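Local coordinates for protein nucleoporin nup120 (Schizosaccharomyces pombe, PDB 4GQ2) that serves as a structural component of the nuclear pore complex, the assembly through which cargo and transport factors pass between nucleus and cytoplasm, at residues H7-I12 against A537-F542; F87-N92 against V531-Y536; Y58-Y63 against E519-N524; P11-S16 against S433-Q438; S370-V375 against D514-E519. All coordinates share one frame; numbering follows the deposited sequence.

Contact 1: residues H7-I12 against A537-F542; sequences HAVVPI and ANKVAF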
# COMPACT_ATOMS: atom_id res chain seq x y z
N HIS A 7 -0.15 -9.22 -19.00
CA HIS A 7 1.19 -8.91 -18.55
C HIS A 7 1.23 -8.35 -17.16
O HIS A 7 0.24 -7.82 -16.65
CB HIS A 7 1.94 -8.04 -19.56
CG HIS A 7 1.35 -6.66 -19.77
ND1 HIS A 7 0.09 -6.34 -19.44
CD2 HIS A 7 1.91 -5.51 -20.33
CE1 HIS A 7 -0.14 -5.05 -19.75
NE2 HIS A 7 0.97 -4.55 -20.29
N ALA A 8 2.38 -8.52 -16.51
CA ALA A 8 2.66 -7.88 -15.24
C ALA A 8 3.61 -6.73 -15.52
O ALA A 8 4.68 -6.94 -16.08
CB ALA A 8 3.29 -8.87 -14.28
N VAL A 9 3.21 -5.53 -15.12
CA VAL A 9 3.96 -4.31 -15.41
C VAL A 9 4.69 -3.81 -14.17
O VAL A 9 4.10 -3.71 -13.10
CB VAL A 9 3.01 -3.19 -15.93
CG1 VAL A 9 3.77 -1.90 -16.18
CG2 VAL A 9 2.30 -3.63 -17.21
N VAL A 10 5.97 -3.49 -14.31
CA VAL A 10 6.73 -2.85 -13.24
C VAL A 10 7.40 -1.58 -13.78
O VAL A 10 8.16 -1.64 -14.74
CB VAL A 10 7.78 -3.79 -12.60
CG1 VAL A 10 8.46 -3.11 -11.41
CG2 VAL A 10 7.14 -5.08 -12.14
N PRO A 11 7.09 -0.41 -13.18
CA PRO A 11 7.75 0.81 -13.59
C PRO A 11 9.23 0.71 -13.29
O PRO A 11 9.62 0.09 -12.30
CB PRO A 11 7.10 1.88 -12.70
CG PRO A 11 5.78 1.31 -12.32
CD PRO A 11 6.06 -0.16 -12.15
N ILE A 12 10.05 1.31 -14.13
CA ILE A 12 11.49 1.32 -13.93
C ILE A 12 11.87 2.59 -13.18
O ILE A 12 12.34 3.57 -13.76
CB ILE A 12 12.25 1.19 -15.26
CG1 ILE A 12 11.85 -0.11 -15.95
CG2 ILE A 12 13.75 1.19 -15.03
CD1 ILE A 12 12.30 -0.18 -17.39
N ALA A 537 9.09 2.10 -22.67
CA ALA A 537 9.98 3.26 -22.54
C ALA A 537 10.24 3.70 -21.10
O ALA A 537 11.17 4.46 -20.86
CB ALA A 537 9.45 4.43 -23.37
N ASN A 538 9.42 3.24 -20.16
CA ASN A 538 9.72 3.44 -18.73
C ASN A 538 9.17 2.35 -17.80
O ASN A 538 8.97 2.57 -16.61
CB ASN A 538 9.40 4.88 -18.23
CG ASN A 538 7.93 5.11 -17.91
OD1 ASN A 538 7.59 6.10 -17.24
ND2 ASN A 538 7.05 4.23 -18.39
N LYS A 539 8.95 1.17 -18.38
CA LYS A 539 8.39 0.02 -17.68
C LYS A 539 8.96 -1.29 -18.26
O LYS A 539 9.25 -1.36 -19.45
CB LYS A 539 6.86 0.02 -17.80
CG LYS A 539 6.19 1.27 -17.22
CD LYS A 539 4.68 1.23 -17.39
CE LYS A 539 4.01 2.47 -16.81
NZ LYS A 539 4.10 3.65 -17.72
N VAL A 540 9.12 -2.30 -17.39
CA VAL A 540 9.41 -3.68 -17.78
C VAL A 540 8.18 -4.51 -17.49
O VAL A 540 7.47 -4.25 -16.52
CB VAL A 540 10.50 -4.39 -16.93
CG1 VAL A 540 11.52 -5.07 -17.82
CG2 VAL A 540 11.16 -3.45 -15.94
N ALA A 541 7.96 -5.54 -18.30
CA ALA A 541 6.83 -6.42 -18.10
C ALA A 541 7.17 -7.84 -18.52
O ALA A 541 8.22 -8.08 -19.13
CB ALA A 541 5.63 -5.90 -18.87
N PHE A 542 6.31 -8.79 -18.16
CA PHE A 542 6.39 -10.14 -18.72
C PHE A 542 5.02 -10.69 -19.03
O PHE A 542 4.02 -10.26 -18.47
CB PHE A 542 7.16 -11.12 -17.83
CG PHE A 542 7.56 -10.56 -16.50
CD1 PHE A 542 6.65 -10.48 -15.46
CD2 PHE A 542 8.86 -10.14 -16.29
CE1 PHE A 542 7.03 -9.97 -14.22
CE2 PHE A 542 9.25 -9.63 -15.06
CZ PHE A 542 8.33 -9.55 -14.03

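Contact 2: residues F87-N92 against V531-Y536; sequences FDVSLN and VTYINY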
# COMPACT_ATOMS: atom_id res chain seq x y z
N PHE A 87 19.18 -1.69 -14.67
CA PHE A 87 18.45 -2.27 -13.54
C PHE A 87 18.56 -3.80 -13.57
O PHE A 87 18.37 -4.43 -14.61
CB PHE A 87 16.98 -1.88 -13.62
CG PHE A 87 16.70 -0.46 -13.21
CD1 PHE A 87 17.04 0.61 -14.03
CD2 PHE A 87 16.05 -0.19 -12.00
CE1 PHE A 87 16.75 1.93 -13.65
CE2 PHE A 87 15.76 1.11 -11.61
CZ PHE A 87 16.11 2.17 -12.44
N ASP A 88 18.86 -4.40 -12.42
CA ASP A 88 18.84 -5.86 -12.29
C ASP A 88 17.38 -6.34 -12.24
O ASP A 88 16.61 -5.94 -11.36
CB ASP A 88 19.60 -6.30 -11.03
CG ASP A 88 19.67 -7.82 -10.88
OD1 ASP A 88 18.92 -8.53 -11.57
OD2 ASP A 88 20.47 -8.31 -10.05
N VAL A 89 17.01 -7.19 -13.19
CA VAL A 89 15.63 -7.67 -13.27
C VAL A 89 15.56 -9.19 -13.13
O VAL A 89 14.60 -9.81 -13.58
CB VAL A 89 14.94 -7.22 -14.58
CG1 VAL A 89 14.85 -5.70 -14.63
CG2 VAL A 89 15.68 -7.75 -15.80
N SER A 90 16.59 -9.77 -12.50
CA SER A 90 16.68 -11.22 -12.30
C SER A 90 15.49 -11.73 -11.51
O SER A 90 15.11 -11.14 -10.50
CB SER A 90 17.95 -11.59 -11.54
OG SER A 90 19.08 -10.93 -12.07
N LEU A 91 14.90 -12.83 -11.98
CA LEU A 91 13.77 -13.48 -11.32
C LEU A 91 14.20 -14.67 -10.47
O LEU A 91 13.55 -14.99 -9.47
CB LEU A 91 12.73 -13.94 -12.36
CG LEU A 91 11.46 -13.10 -12.59
CD1 LEU A 91 11.68 -11.64 -12.26
CD2 LEU A 91 10.95 -13.25 -14.01
N ASN A 92 15.30 -15.31 -10.87
CA ASN A 92 15.85 -16.46 -10.14
C ASN A 92 16.56 -16.04 -8.86
O ASN A 92 17.02 -14.90 -8.74
CB ASN A 92 16.83 -17.24 -11.02
CG ASN A 92 16.16 -17.93 -12.19
OD1 ASN A 92 15.10 -18.55 -12.03
ND2 ASN A 92 16.77 -17.84 -13.36
N VAL A 531 11.05 -16.86 -18.75
CA VAL A 531 10.30 -15.62 -18.97
C VAL A 531 10.67 -14.80 -20.21
O VAL A 531 11.84 -14.65 -20.55
CB VAL A 531 10.37 -14.74 -17.70
CG1 VAL A 531 9.99 -13.29 -17.99
CG2 VAL A 531 9.48 -15.32 -16.62
N THR A 532 9.64 -14.25 -20.86
CA THR A 532 9.85 -13.26 -21.91
C THR A 532 9.55 -11.84 -21.39
O THR A 532 8.42 -11.50 -21.04
CB THR A 532 9.06 -13.57 -23.20
OG1 THR A 532 8.82 -12.34 -23.91
CG2 THR A 532 7.75 -14.22 -22.89
N TYR A 533 10.61 -11.04 -21.34
CA TYR A 533 10.53 -9.65 -20.91
C TYR A 533 9.99 -8.78 -22.04
O TYR A 533 10.31 -8.99 -23.20
CB TYR A 533 11.92 -9.15 -20.52
CG TYR A 533 12.46 -9.73 -19.23
CD1 TYR A 533 13.11 -10.96 -19.22
CD2 TYR A 533 12.34 -9.03 -18.03
CE1 TYR A 533 13.62 -11.49 -18.04
CE2 TYR A 533 12.84 -9.56 -16.85
CZ TYR A 533 13.48 -10.79 -16.86
OH TYR A 533 13.99 -11.31 -15.68
N ILE A 534 9.15 -7.82 -21.67
CA ILE A 534 8.62 -6.83 -22.59
C ILE A 534 9.12 -5.47 -22.13
O ILE A 534 8.86 -5.06 -21.00
CB ILE A 534 7.08 -6.81 -22.57
CG1 ILE A 534 6.51 -8.18 -22.96
CG2 ILE A 534 6.55 -5.73 -23.49
CD1 ILE A 534 5.11 -8.42 -22.44
N ASN A 535 9.81 -4.76 -23.02
CA ASN A 535 10.45 -3.50 -22.66
C ASN A 535 9.75 -2.28 -23.20
O ASN A 535 9.72 -2.05 -24.42
CB ASN A 535 11.92 -3.51 -23.08
CG ASN A 535 12.68 -4.66 -22.46
OD1 ASN A 535 12.73 -4.79 -21.24
ND2 ASN A 535 13.27 -5.51 -23.31
N TYR A 536 9.15 -1.51 -22.29
CA TYR A 536 8.50 -0.24 -22.63
C TYR A 536 9.46 0.88 -22.30
O TYR A 536 10.49 0.64 -21.69
CB TYR A 536 7.18 -0.07 -21.87
CG TYR A 536 6.13 -1.12 -22.16
CD1 TYR A 536 5.30 -1.01 -23.28
CD2 TYR A 536 5.97 -2.23 -21.33
CE1 TYR A 536 4.35 -1.98 -23.56
CE2 TYR A 536 5.01 -3.20 -21.60
CZ TYR A 536 4.21 -3.06 -22.72
OH TYR A 536 3.25 -4.00 -23.01

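Contact 3: residues Y58-Y63 against E519-N524; sequences YDAGVY and EILSIN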
# COMPACT_ATOMS: atom_id res chain seq x y z
N TYR A 58 14.33 5.76 -25.62
CA TYR A 58 14.08 5.57 -27.06
C TYR A 58 14.63 4.24 -27.56
O TYR A 58 14.43 3.87 -28.73
CB TYR A 58 14.60 6.75 -27.89
CG TYR A 58 16.05 7.11 -27.67
CD1 TYR A 58 17.06 6.45 -28.37
CD2 TYR A 58 16.41 8.10 -26.78
CE1 TYR A 58 18.39 6.78 -28.17
CE2 TYR A 58 17.74 8.44 -26.57
CZ TYR A 58 18.72 7.78 -27.27
OH TYR A 58 20.04 8.12 -27.05
N ASP A 59 15.33 3.52 -26.68
CA ASP A 59 15.72 2.14 -26.93
C ASP A 59 15.94 1.42 -25.61
O ASP A 59 16.24 2.05 -24.60
CB ASP A 59 16.99 2.08 -27.80
CG ASP A 59 17.16 0.73 -28.47
OD1 ASP A 59 16.20 -0.07 -28.48
OD2 ASP A 59 18.26 0.46 -28.99
N ALA A 60 15.79 0.10 -25.62
CA ALA A 60 15.87 -0.70 -24.39
C ALA A 60 15.92 -2.18 -24.71
O ALA A 60 15.48 -2.61 -25.78
CB ALA A 60 14.67 -0.41 -23.48
N GLY A 61 16.46 -2.95 -23.77
CA GLY A 61 16.49 -4.40 -23.87
C GLY A 61 16.94 -5.02 -22.56
O GLY A 61 17.35 -4.32 -21.64
N VAL A 62 16.83 -6.35 -22.47
CA VAL A 62 17.39 -7.05 -21.32
C VAL A 62 18.31 -8.16 -21.80
O VAL A 62 17.98 -8.91 -22.73
CB VAL A 62 16.34 -7.54 -20.26
CG1 VAL A 62 15.07 -6.70 -20.24
CG2 VAL A 62 16.01 -9.01 -20.41
N TYR A 63 19.47 -8.24 -21.17
CA TYR A 63 20.50 -9.22 -21.49
C TYR A 63 20.68 -10.19 -20.34
O TYR A 63 20.74 -9.78 -19.17
CB TYR A 63 21.83 -8.50 -21.76
CG TYR A 63 22.98 -9.43 -22.01
CD1 TYR A 63 23.12 -10.08 -23.24
CD2 TYR A 63 23.94 -9.67 -21.02
CE1 TYR A 63 24.18 -10.94 -23.48
CE2 TYR A 63 25.01 -10.52 -21.25
CZ TYR A 63 25.12 -11.16 -22.48
OH TYR A 63 26.17 -12.01 -22.72
N GLU A 519 5.24 3.31 -24.56
CA GLU A 519 5.72 2.93 -25.88
C GLU A 519 6.57 1.66 -25.81
O GLU A 519 7.52 1.58 -25.03
CB GLU A 519 6.52 4.07 -26.51
CG GLU A 519 7.00 3.80 -27.93
CD GLU A 519 7.50 5.05 -28.63
OE1 GLU A 519 7.63 6.11 -27.97
OE2 GLU A 519 7.79 4.98 -29.84
N ILE A 520 6.21 0.66 -26.62
CA ILE A 520 6.98 -0.58 -26.71
C ILE A 520 8.30 -0.30 -27.42
O ILE A 520 8.38 0.62 -28.24
CB ILE A 520 6.15 -1.69 -27.41
CG1 ILE A 520 6.89 -3.04 -27.43
CG2 ILE A 520 5.77 -1.29 -28.84
CD1 ILE A 520 6.97 -3.73 -26.10
N LEU A 521 9.35 -1.05 -27.08
CA LEU A 521 10.67 -0.83 -27.68
C LEU A 521 11.33 -2.13 -28.11
O LEU A 521 11.91 -2.21 -29.19
CB LEU A 521 11.60 -0.06 -26.73
CG LEU A 521 11.16 1.31 -26.22
CD1 LEU A 521 12.14 1.82 -25.17
CD2 LEU A 521 11.02 2.32 -27.35
N SER A 522 11.25 -3.14 -27.25
CA SER A 522 11.81 -4.44 -27.55
C SER A 522 11.18 -5.50 -26.68
O SER A 522 10.46 -5.18 -25.73
CB SER A 522 13.32 -4.43 -27.33
OG SER A 522 13.62 -4.50 -25.95
N ILE A 523 11.46 -6.76 -27.02
CA ILE A 523 11.13 -7.92 -26.19
C ILE A 523 12.32 -8.88 -26.15
O ILE A 523 13.12 -8.94 -27.10
CB ILE A 523 9.83 -8.64 -26.64
CG1 ILE A 523 9.99 -9.31 -28.02
CG2 ILE A 523 8.63 -7.69 -26.63
CD1 ILE A 523 8.95 -10.37 -28.30
N ASN A 524 12.47 -9.62 -25.05
CA ASN A 524 13.56 -10.58 -24.90
C ASN A 524 13.10 -11.82 -24.17
O ASN A 524 12.59 -11.73 -23.05
CB ASN A 524 14.73 -9.99 -24.12
CG ASN A 524 15.34 -8.79 -24.79
OD1 ASN A 524 15.04 -7.65 -24.43
ND2 ASN A 524 16.22 -9.02 -25.77

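Contact 4: residues P11-S16 against S433-Q438; sequences PIDLQS and SIESIQ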
# COMPACT_ATOMS: atom_id res chain seq x y z
N PRO A 11 7.09 -0.41 -13.18
CA PRO A 11 7.75 0.81 -13.59
C PRO A 11 9.23 0.71 -13.29
O PRO A 11 9.62 0.09 -12.30
CB PRO A 11 7.10 1.88 -12.70
CG PRO A 11 5.78 1.31 -12.32
CD PRO A 11 6.06 -0.16 -12.15
N ILE A 12 10.05 1.31 -14.13
CA ILE A 12 11.49 1.32 -13.93
C ILE A 12 11.87 2.59 -13.18
O ILE A 12 12.34 3.57 -13.76
CB ILE A 12 12.25 1.19 -15.26
CG1 ILE A 12 11.85 -0.11 -15.95
CG2 ILE A 12 13.75 1.19 -15.03
CD1 ILE A 12 12.30 -0.18 -17.39
N ASP A 13 11.64 2.55 -11.87
CA ASP A 13 12.04 3.61 -10.98
C ASP A 13 12.57 2.97 -9.70
O ASP A 13 12.36 1.77 -9.48
CB ASP A 13 10.90 4.62 -10.73
CG ASP A 13 9.65 3.99 -10.11
OD1 ASP A 13 9.75 3.12 -9.22
OD2 ASP A 13 8.54 4.41 -10.49
N LEU A 14 13.29 3.75 -8.90
CA LEU A 14 13.93 3.24 -7.69
C LEU A 14 12.93 2.61 -6.71
O LEU A 14 13.17 1.53 -6.17
CB LEU A 14 14.73 4.36 -7.01
CG LEU A 14 16.21 4.51 -7.37
CD1 LEU A 14 16.48 4.57 -8.87
CD2 LEU A 14 16.78 5.74 -6.68
N GLN A 15 11.81 3.30 -6.52
CA GLN A 15 10.76 2.88 -5.59
C GLN A 15 10.19 1.49 -5.92
O GLN A 15 10.06 0.65 -5.03
CB GLN A 15 9.64 3.93 -5.55
CG GLN A 15 8.63 3.76 -4.42
CD GLN A 15 9.23 3.84 -3.02
OE1 GLN A 15 10.25 4.51 -2.79
NE2 GLN A 15 8.59 3.17 -2.08
N SER A 16 9.87 1.26 -7.20
CA SER A 16 9.21 0.01 -7.61
C SER A 16 10.14 -1.19 -7.52
O SER A 16 9.68 -2.32 -7.39
CB SER A 16 8.64 0.12 -9.02
OG SER A 16 7.66 1.14 -9.12
N SER A 433 4.87 5.62 -13.22
CA SER A 433 6.21 5.87 -12.68
C SER A 433 6.21 7.01 -11.68
O SER A 433 5.40 7.93 -11.77
CB SER A 433 7.18 6.21 -13.80
OG SER A 433 6.92 7.52 -14.29
N ILE A 434 7.16 6.95 -10.75
CA ILE A 434 7.41 8.01 -9.79
C ILE A 434 7.78 9.32 -10.49
O ILE A 434 7.37 10.40 -10.04
CB ILE A 434 8.45 7.57 -8.73
CG1 ILE A 434 7.74 7.14 -7.45
CG2 ILE A 434 9.43 8.68 -8.38
CD1 ILE A 434 7.00 5.82 -7.54
N GLU A 435 8.52 9.23 -11.59
CA GLU A 435 8.97 10.44 -12.30
C GLU A 435 7.81 11.28 -12.81
O GLU A 435 7.83 12.50 -12.67
CB GLU A 435 9.96 10.12 -13.42
CG GLU A 435 11.35 9.77 -12.92
CD GLU A 435 11.47 8.32 -12.49
OE1 GLU A 435 10.56 7.52 -12.80
OE2 GLU A 435 12.49 7.97 -11.86
N SER A 436 6.80 10.62 -13.38
CA SER A 436 5.61 11.32 -13.88
C SER A 436 4.90 12.12 -12.79
O SER A 436 4.38 13.20 -13.06
CB SER A 436 4.65 10.34 -14.55
OG SER A 436 4.10 9.46 -13.60
N ILE A 437 4.90 11.59 -11.57
CA ILE A 437 4.34 12.32 -10.42
C ILE A 437 5.21 13.53 -10.07
O ILE A 437 4.70 14.64 -9.88
CB ILE A 437 4.10 11.41 -9.19
CG1 ILE A 437 3.07 10.31 -9.52
CG2 ILE A 437 3.64 12.22 -7.99
CD1 ILE A 437 2.85 9.29 -8.41
N GLN A 438 6.53 13.31 -10.03
CA GLN A 438 7.48 14.38 -9.72
C GLN A 438 7.42 15.52 -10.73
O GLN A 438 7.38 16.69 -10.35
CB GLN A 438 8.91 13.85 -9.65
CG GLN A 438 9.16 12.88 -8.51
CD GLN A 438 10.51 12.20 -8.62
OE1 GLN A 438 11.12 12.17 -9.69
NE2 GLN A 438 10.97 11.64 -7.51

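Contact 5: residues S370-V375 against D514-E519; sequences SNLNTV and DHFGDE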
# COMPACT_ATOMS: atom_id res chain seq x y z
N SER A 370 1.66 0.76 -32.31
CA SER A 370 0.89 1.80 -32.98
C SER A 370 0.90 3.04 -32.10
O SER A 370 0.05 3.20 -31.22
CB SER A 370 -0.54 1.35 -33.25
OG SER A 370 -1.22 2.29 -34.07
N ASN A 371 1.87 3.92 -32.35
CA ASN A 371 2.15 5.04 -31.46
C ASN A 371 2.32 4.43 -30.06
O ASN A 371 3.15 3.55 -29.88
CB ASN A 371 1.02 6.08 -31.51
CG ASN A 371 0.91 6.77 -32.85
OD1 ASN A 371 1.92 7.20 -33.42
ND2 ASN A 371 -0.31 6.88 -33.37
N LEU A 372 1.55 4.91 -29.09
CA LEU A 372 1.63 4.42 -27.71
C LEU A 372 0.80 3.17 -27.40
O LEU A 372 0.69 2.78 -26.24
CB LEU A 372 1.24 5.56 -26.76
CG LEU A 372 2.07 6.84 -26.81
CD1 LEU A 372 1.46 7.88 -25.90
CD2 LEU A 372 3.52 6.57 -26.42
N ASN A 373 0.22 2.57 -28.43
CA ASN A 373 -0.56 1.34 -28.28
C ASN A 373 0.29 0.12 -28.62
O ASN A 373 1.22 0.22 -29.42
CB ASN A 373 -1.79 1.38 -29.19
CG ASN A 373 -2.88 2.30 -28.67
OD1 ASN A 373 -3.30 3.22 -29.37
ND2 ASN A 373 -3.33 2.08 -27.44
N THR A 374 -0.07 -1.02 -28.04
CA THR A 374 0.76 -2.23 -28.15
C THR A 374 -0.07 -3.52 -28.14
O THR A 374 -1.00 -3.66 -27.34
CB THR A 374 1.78 -2.28 -26.99
OG1 THR A 374 2.51 -1.05 -26.93
CG2 THR A 374 2.75 -3.43 -27.17
N VAL A 375 0.27 -4.45 -29.02
CA VAL A 375 -0.29 -5.81 -28.98
C VAL A 375 0.81 -6.86 -28.99
O VAL A 375 1.76 -6.77 -29.77
CB VAL A 375 -1.30 -6.09 -30.12
CG1 VAL A 375 -1.82 -7.52 -30.04
CG2 VAL A 375 -2.47 -5.12 -30.07
N ASP A 514 2.87 9.87 -18.06
CA ASP A 514 3.37 8.52 -17.86
C ASP A 514 3.07 7.62 -19.03
O ASP A 514 3.79 6.65 -19.26
CB ASP A 514 2.81 7.88 -16.59
CG ASP A 514 3.54 6.59 -16.24
OD1 ASP A 514 4.73 6.65 -15.86
OD2 ASP A 514 2.93 5.52 -16.37
N HIS A 515 2.00 7.94 -19.75
CA HIS A 515 1.58 7.16 -20.90
C HIS A 515 2.57 7.19 -22.03
O HIS A 515 2.64 6.25 -22.82
CB HIS A 515 0.19 7.60 -21.36
CG HIS A 515 -0.43 6.69 -22.38
ND1 HIS A 515 -0.36 5.34 -22.29
CD2 HIS A 515 -1.13 6.97 -23.55
CE1 HIS A 515 -1.00 4.79 -23.34
NE2 HIS A 515 -1.47 5.79 -24.12
N PHE A 516 3.37 8.25 -22.11
CA PHE A 516 4.50 8.28 -23.05
C PHE A 516 5.49 7.15 -22.77
O PHE A 516 6.12 6.63 -23.69
CB PHE A 516 5.20 9.65 -23.03
CG PHE A 516 4.37 10.76 -23.63
CD1 PHE A 516 4.11 10.79 -25.01
CD2 PHE A 516 3.86 11.77 -22.83
CE1 PHE A 516 3.33 11.80 -25.56
CE2 PHE A 516 3.09 12.79 -23.38
CZ PHE A 516 2.83 12.80 -24.75
N GLY A 517 5.62 6.77 -21.50
CA GLY A 517 6.48 5.66 -21.10
C GLY A 517 5.96 4.28 -21.48
O GLY A 517 6.65 3.27 -21.29
N ASP A 518 4.74 4.23 -22.02
CA ASP A 518 4.11 2.96 -22.42
C ASP A 518 4.49 2.49 -23.83
O ASP A 518 4.10 1.39 -24.24
CB ASP A 518 2.59 3.03 -22.27
CG ASP A 518 2.17 3.21 -20.82
OD1 ASP A 518 2.82 2.62 -19.93
OD2 ASP A 518 1.19 3.94 -20.57
N GLU A 519 5.24 3.31 -24.56
CA GLU A 519 5.72 2.93 -25.88
C GLU A 519 6.57 1.66 -25.81
O GLU A 519 7.52 1.58 -25.03
CB GLU A 519 6.52 4.07 -26.51
CG GLU A 519 7.00 3.80 -27.93
CD GLU A 519 7.50 5.05 -28.63
OE1 GLU A 519 7.63 6.11 -27.97
OE2 GLU A 519 7.79 4.98 -29.84

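Contact 1: residues H7-I12 against A537-F542
I12 turns CG1 to the side remote from its carbonyl carbon (chi1 -59°), and the chain then reaches back over V540 and K539. I12 CG1 meets V540 CG2 at 3.4 Å, and the two side chains cross at about a right angle. The tip of the same branch, I12 CD1, rests 3.6 Å from K539 C, against the backbone. K539 likewise sets CG beside its backbone N (chi1 -60°) and runs straight through its middle torsions. Its methylenes and V9 cross obliquely, with K539 CD 3.5 Å from V9 CG1. The last torsion bends, and NZ forms salt bridges with D514 and D518. One lysine thus gives carbon to the sheet and charge to its surroundings.

The two backbones run antiparallel. A8 with F542 and V10 with V540 are hydrogen-bonded pairs. V10 N reaches V540 O at 2.8 Å in a nearly straight bond (169°), and V540 N returns to V10 O at 2.9 Å. P11 has no N-H, and none is needed, because it pairs with K539 at a non-hydrogen-bonded position. Beyond it, I12 N still finds N538 O at 3.0 Å, from above the carbonyl plane. On the face carrying A8, V10, V540 and F542, A8 CB sits 3.9 Å from F542 CE1, and helix 672-703 packs on this side. V9, K539 and A541 lie on the other face. An N-terminal strand paired with one some 530 residues later is consistent with the Velcro-like closure of a beta-propeller.

Contact 2: residues F87-N92 against V531-Y536
An Asx turn ends strand 83-88 and presents V89 and L91 to Y533 and V531 on the neighbouring sheet. In the turn, D88 OD1 accepts from S90 N at 2.8 Å, nearly in line with its own C-O bond. The other carboxylate oxygen is held by S99 and Q72. The chain bends here, and the V89 carbonyl meets the phenol end of Y533. Y533 OH donates to V89 O at 2.7 Å, standing 40° out of the carbonyl plane.

With V89 CG1 anti to the carbonyl carbon (chi1 -62°), CG2 falls between the backbone N and the carbonyl carbon. That methyl, V89 CG2, comes to 3.5 Å from Y533 CE2, next to the hydroxyl-bearing carbon. The two side chains slide past each other in opposite directions. L91 enters further along the loop. Its CD2 touches V531 CG2 at 3.6 Å, crossing that side chain at about a right angle, and lies 4.0 Å from Y533 OH. V531 CG1 sits over one face of the Y533 ring, near the rim. The buried hydroxyl therefore has a polar partner within an apolar setting. This is packing between two adjacent sheets of the propeller domain, joined here by a tyrosine hydroxyl on a loop carbonyl and by L91 on V531.

Contact 3: residues Y58-Y63 against E519-N524
L521, S522 and N524 all point at strand 59-63, and each meets it in its own way. L521 comes with its two methyls. Its CD1 packs 3.8 Å from A60 CB, while CD2 lies beside the Y58 carbonyl. S522 turns OG into the space between its own N and carbonyl carbon (chi1 77°). From there S522 OG donates to A60 O at 2.7 Å, lying 44° out of the carbonyl plane. The same hydroxyl is bonded to N535. L521 and S522 form a classic beta bulge opposite N535, and this lets two successive side chains face the same strand.

The N524 and V62 side chains slide past each other in opposite directions. V62 N gives a fairly straight bond to N524 OD1 at 3.0 Å (166°), yet it approaches from well above the amide plane. V62 CG2 passes alongside at 4.0 Å from N524 CB. G61 lies between the two polar grips, with its CA 3.5 Å from S522 OG. With an alanine in place of N524, V62 N would probably lose its acceptor across this junction, and a gap would open beside V62.

The strands run nearly parallel, 5.7 Å apart at their axes, each at the border of its own sheet. Backbone groups of 59-63 are bonded by side chains of 520-524. The chemistry implies a junction between sheets whose polar links depend on residue identity, not a continuous sheet.

Contact 4: residues P11-S16 against S433-Q438
The D13 carboxylate divides its two oxygens between the helix start and its own loop. OD2 faces I434: I434 N donates to D13 OD2 at 2.9 Å, on the anti side and 33° out of the carboxylate plane. OD1 takes two bonds from S16. S16 N meets D13 OD1 at 2.7 Å nearly along the C-O bond, and S16 OG comes in on the syn side. The bond from S16 N makes an Asx motif. A second carboxylate, that of E435, lies by the D13 methylene, with E435 OE1 3.6 Å from D13 CB.

D13 carries CG between its backbone N and carbonyl carbon (chi1 60°), and this swings the group toward the helix. I434 crosses it at about a right angle and lays CD1 3.8 Å from Q15 CB. P11 CB touches the backbone of S433. S433 is the N-cap: its OG accepts from S436 N at 3.2 Å, and the same OG is bonded to D514.

A helix N-terminus would be expected to favour the negative charge on D13. The E435 carboxylate, with OE1 4.4 Å from D13 OD2, would probably oppose it. Three bonds grip the D13 carboxylate, so its rotation is likely fixed, tying the loop to the start of helix 434-443.

Contact 5: residues S370-V375 against D514-E519
Residues S370-N373 form a type II' beta turn, and L372 in it lies against the winding backbone of H515-E519. The turn is closed by N373 N bonding to S370 O at 2.9 Å. On the other side, residues 516-518 keep helical backbone angles, and D518 N bonds to H515 O.

L372 is the wedge. Its CB lies over the H515 ring in an off-centre CH-pi contact, 4.2 Å from the ring centroid and 29° off the normal. Its CD1 reaches H515 CD2 at 3.6 Å and F516 CD1 at 4.0 Å. The second methyl, CD2, rests 3.9 Å from E519 CB.

H515 directs its ring away from its backbone N (chi1 -170°). There ND1 donates to D518 OD2 at 2.7 Å, in the ring plane and onto the anti lone pair. An alanine in place of H515 would probably take away the ring under L372 CB and leave D518 OD2 without its N-H donor. E519 has a salt bridge to K369. F516 makes a cation-pi contact with K52. The contact sets the hairpin turn between strands 361-370 and 373-382 against the link from helix 492-515 to strand 520-525.

In the fold
Contacts 1, 2 and 3 are buried, contact 4 is partly so, and contact 5 lies at the surface. Strands 520-525, 532-536 and 539-544 are neighbours in one sheet and serve contacts 3, 2 and 1 in turn. Contact 1 extends that sheet by backbone bonds. Contacts 2 and 3 join it to the sheet of strands 59-64 and 83-88, through bonds between side chains and backbone. Contact 4 starts from P11 and I12 of contact 1 and is held by a carboxylate at a helix start. Contact 5 packs chiefly by carbon. D514, at the end of helix 492-515, is a shared polar partner that ties contacts 1, 4 and 5 together.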